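Long-range contact in splicing factor U2AF 35 kDa subunit (Homo sapiens, PDB 1JMT), which pairs with the large U2AF subunit and helps select the 3' splice site, recruiting U2 snRNP to the branch point during pre-mRNA splicing: residues L7-N12 with G69-K74. The protein carries 1 engineered substitution. Residues are numbered along the deposited sequence; the frame is centred on the assembly and turned at random.
Sequences LNIYRN and GNVYVK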
loop_
_atom_site.group_PDB
_atom_site.type_symbol
_atom_site.label_atom_id
_atom_site.label_comp_id
_atom_site.label_asym_id
_atom_site.label_seq_id
_atom_site.Cartn_x
_atom_site.Cartn_y
_atom_site.Cartn_z
ATOM N N LEU A 7 -3.427 5.155 0.980
ATOM C CA LEU A 7 -4.835 4.950 1.283
ATOM C C LEU A 7 -5.520 3.709 0.734
ATOM O O LEU A 7 -5.517 3.451 -0.474
ATOM C CB LEU A 7 -5.623 6.202 0.876
ATOM C CG LEU A 7 -5.013 7.500 1.428
ATOM C CD1 LEU A 7 -5.777 8.702 0.904
ATOM C CD2 LEU A 7 -5.032 7.473 2.952
ATOM N N ASN A 8 -6.100 2.951 1.658
ATOM C CA ASN A 8 -6.835 1.736 1.352
ATOM C C ASN A 8 -6.087 0.823 0.398
ATOM O O ASN A 8 -6.689 0.142 -0.425
ATOM C CB ASN A 8 -8.195 2.095 0.756
ATOM C CG ASN A 8 -9.100 2.813 1.745
ATOM O OD1 ASN A 8 -10.177 3.273 1.378
ATOM N ND2 ASN A 8 -8.671 2.906 3.003
ATOM N N ILE A 9 -4.770 0.795 0.516
ATOM C CA ILE A 9 -3.979 -0.041 -0.366
ATOM C C ILE A 9 -4.046 -1.525 0.024
ATOM O O ILE A 9 -3.933 -2.395 -0.833
ATOM C CB ILE A 9 -2.514 0.437 -0.387
ATOM C CG1 ILE A 9 -1.787 -0.185 -1.584
ATOM C CG2 ILE A 9 -1.842 0.105 0.949
ATOM C CD1 ILE A 9 -0.453 0.456 -1.885
ATOM N N TYR A 10 -4.249 -1.808 1.309
ATOM C CA TYR A 10 -4.317 -3.189 1.767
ATOM C C TYR A 10 -5.724 -3.757 1.666
ATOM O O TYR A 10 -6.590 -3.438 2.475
ATOM C CB TYR A 10 -3.840 -3.305 3.214
ATOM C CG TYR A 10 -3.718 -4.737 3.690
ATOM C CD1 TYR A 10 -2.862 -5.631 3.051
ATOM C CD2 TYR A 10 -4.463 -5.203 4.770
ATOM C CE1 TYR A 10 -2.750 -6.953 3.472
ATOM C CE2 TYR A 10 -4.362 -6.524 5.202
ATOM C CZ TYR A 10 -3.502 -7.394 4.549
ATOM O OH TYR A 10 -3.393 -8.702 4.973
ATOM N N ARG A 11 -5.940 -4.605 0.668
ATOM C CA ARG A 11 -7.241 -5.230 0.451
ATOM C C ARG A 11 -7.244 -6.690 0.856
ATOM O O ARG A 11 -6.199 -7.340 0.876
ATOM C CB ARG A 11 -7.651 -5.106 -1.020
ATOM C CG ARG A 11 -8.281 -3.780 -1.401
ATOM C CD ARG A 11 -8.290 -2.781 -0.258
ATOM N NE ARG A 11 -9.125 -1.626 -0.553
ATOM C CZ ARG A 11 -9.034 -0.910 -1.670
ATOM N NH1 ARG A 11 -8.144 -1.224 -2.609
ATOM N NH2 ARG A 11 -9.835 0.127 -1.856
ATOM N N ASN A 12 -8.427 -7.203 1.175
ATOM C CA ASN A 12 -8.554 -8.594 1.578
ATOM C C ASN A 12 -10.011 -9.077 1.677
ATOM O O ASN A 12 -10.505 -9.337 2.773
ATOM C CB ASN A 12 -7.841 -8.792 2.918
ATOM C CG ASN A 12 -7.477 -10.235 3.174
ATOM O OD1 ASN A 12 -7.570 -11.079 2.284
ATOM N ND2 ASN A 12 -7.033 -10.525 4.390
ATOM N N GLY A 69 -7.284 -1.559 4.600
ATOM C CA GLY A 69 -6.407 -0.842 5.494
ATOM C C GLY A 69 -5.435 0.091 4.806
ATOM O O GLY A 69 -5.069 -0.102 3.645
ATOM N N ASN A 70 -5.034 1.125 5.528
ATOM C CA ASN A 70 -4.066 2.063 5.008
ATOM C C ASN A 70 -2.694 1.575 5.420
ATOM O O ASN A 70 -2.547 0.713 6.299
ATOM C CB ASN A 70 -4.243 3.456 5.610
ATOM C CG ASN A 70 -5.541 4.103 5.222
ATOM O OD1 ASN A 70 -6.135 3.773 4.198
ATOM N ND2 ASN A 70 -5.979 5.055 6.032
ATOM N N VAL A 71 -1.687 2.142 4.781
ATOM C CA VAL A 71 -0.319 1.832 5.116
ATOM C C VAL A 71 0.308 3.169 5.477
ATOM O O VAL A 71 0.067 4.174 4.806
ATOM C CB VAL A 71 0.437 1.204 3.926
ATOM C CG1 VAL A 71 1.959 1.247 4.183
ATOM C CG2 VAL A 71 -0.018 -0.233 3.750
ATOM N N TYR A 72 1.069 3.192 6.564
ATOM C CA TYR A 72 1.758 4.406 6.967
ATOM C C TYR A 72 3.228 4.080 7.006
ATOM O O TYR A 72 3.625 3.060 7.558
ATOM C CB TYR A 72 1.297 4.888 8.338
ATOM C CG TYR A 72 -0.108 5.413 8.329
ATOM C CD1 TYR A 72 -1.186 4.563 8.546
ATOM C CD2 TYR A 72 -0.365 6.759 8.057
ATOM C CE1 TYR A 72 -2.487 5.033 8.496
ATOM C CE2 TYR A 72 -1.669 7.241 8.001
ATOM C CZ TYR A 72 -2.723 6.370 8.222
ATOM O OH TYR A 72 -4.017 6.826 8.165
ATOM N N VAL A 73 4.028 4.946 6.400
ATOM C CA VAL A 73 5.466 4.757 6.350
ATOM C C VAL A 73 6.153 6.018 6.848
ATOM O O VAL A 73 5.960 7.094 6.294
ATOM C CB VAL A 73 5.934 4.481 4.909
ATOM C CG1 VAL A 73 7.436 4.207 4.884
ATOM C CG2 VAL A 73 5.148 3.324 4.327
ATOM N N LYS A 74 6.943 5.890 7.903
ATOM C CA LYS A 74 7.647 7.048 8.427
ATOM C C LYS A 74 9.087 6.937 7.955
ATOM O O LYS A 74 9.822 6.041 8.381
ATOM C CB LYS A 74 7.587 7.076 9.961
ATOM C CG LYS A 74 8.191 8.344 10.576
ATOM C CD LYS A 74 8.147 8.289 12.093
ATOM C CE LYS A 74 8.560 9.612 12.713
ATOM N NZ LYS A 74 8.406 9.584 14.197
#
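Asn70 and Asn8 both carry CG beside their own backbone N, trans to the carbonyl carbon (chi1 near -65° in both), and their side chains run alongside one another in the same direction, with amide planes 21° apart. This places OD1 of Asn70 where two N-H groups of Asn8 converge. The backbone bond, Asn8 N to Asn70 OD1, is 2.7 Å long and nearly straight (172° at the hydrogen), the donor tilted slightly from the carbonyl plane. The second, Asn8 ND2 to Asn70 OD1 at 2.9 Å, is strongly bent and counts as weak. On its other branch, ND2 of Asn70 lies 4.0 Å from CD2 of Leu7 and makes a long, weak bond to the hydroxyl of Tyr72. With alanine at Asn70 the carboxamide is gone, which would probably leave the backbone N-H of Asn8 without its mate and its side-chain amide freer to turn.

Asn8, with positive phi and psi, turns the chain, and pairing resumes beyond it. Tyr10 N donates to Gly69 O (3.0 Å), and Gly69 N returns a bond to Tyr10 O (2.9 Å), making an antiparallel hydrogen-bonded pair. Ile9 N also lies near Gly69 O, but its poor angle excludes a bond.

Toward helix 22-51, CG2 of Ile9 presses on CG2 of Val71 at 3.4 Å, tighter than ordinary van der Waals contact; both side chains also touch Phe39 of that helix. Tyr10, whose ring meets Phe39, bonds through OH to His35, linking this end of strand 3-11 to helix 22-51.

Ile9 and Tyr10 together face Gly69, an arrangement that fits a classic beta bulge. It interrupts the junction of strands 3-11 and 68-75, the neighbouring central strands of the RNA recognition motif sheet.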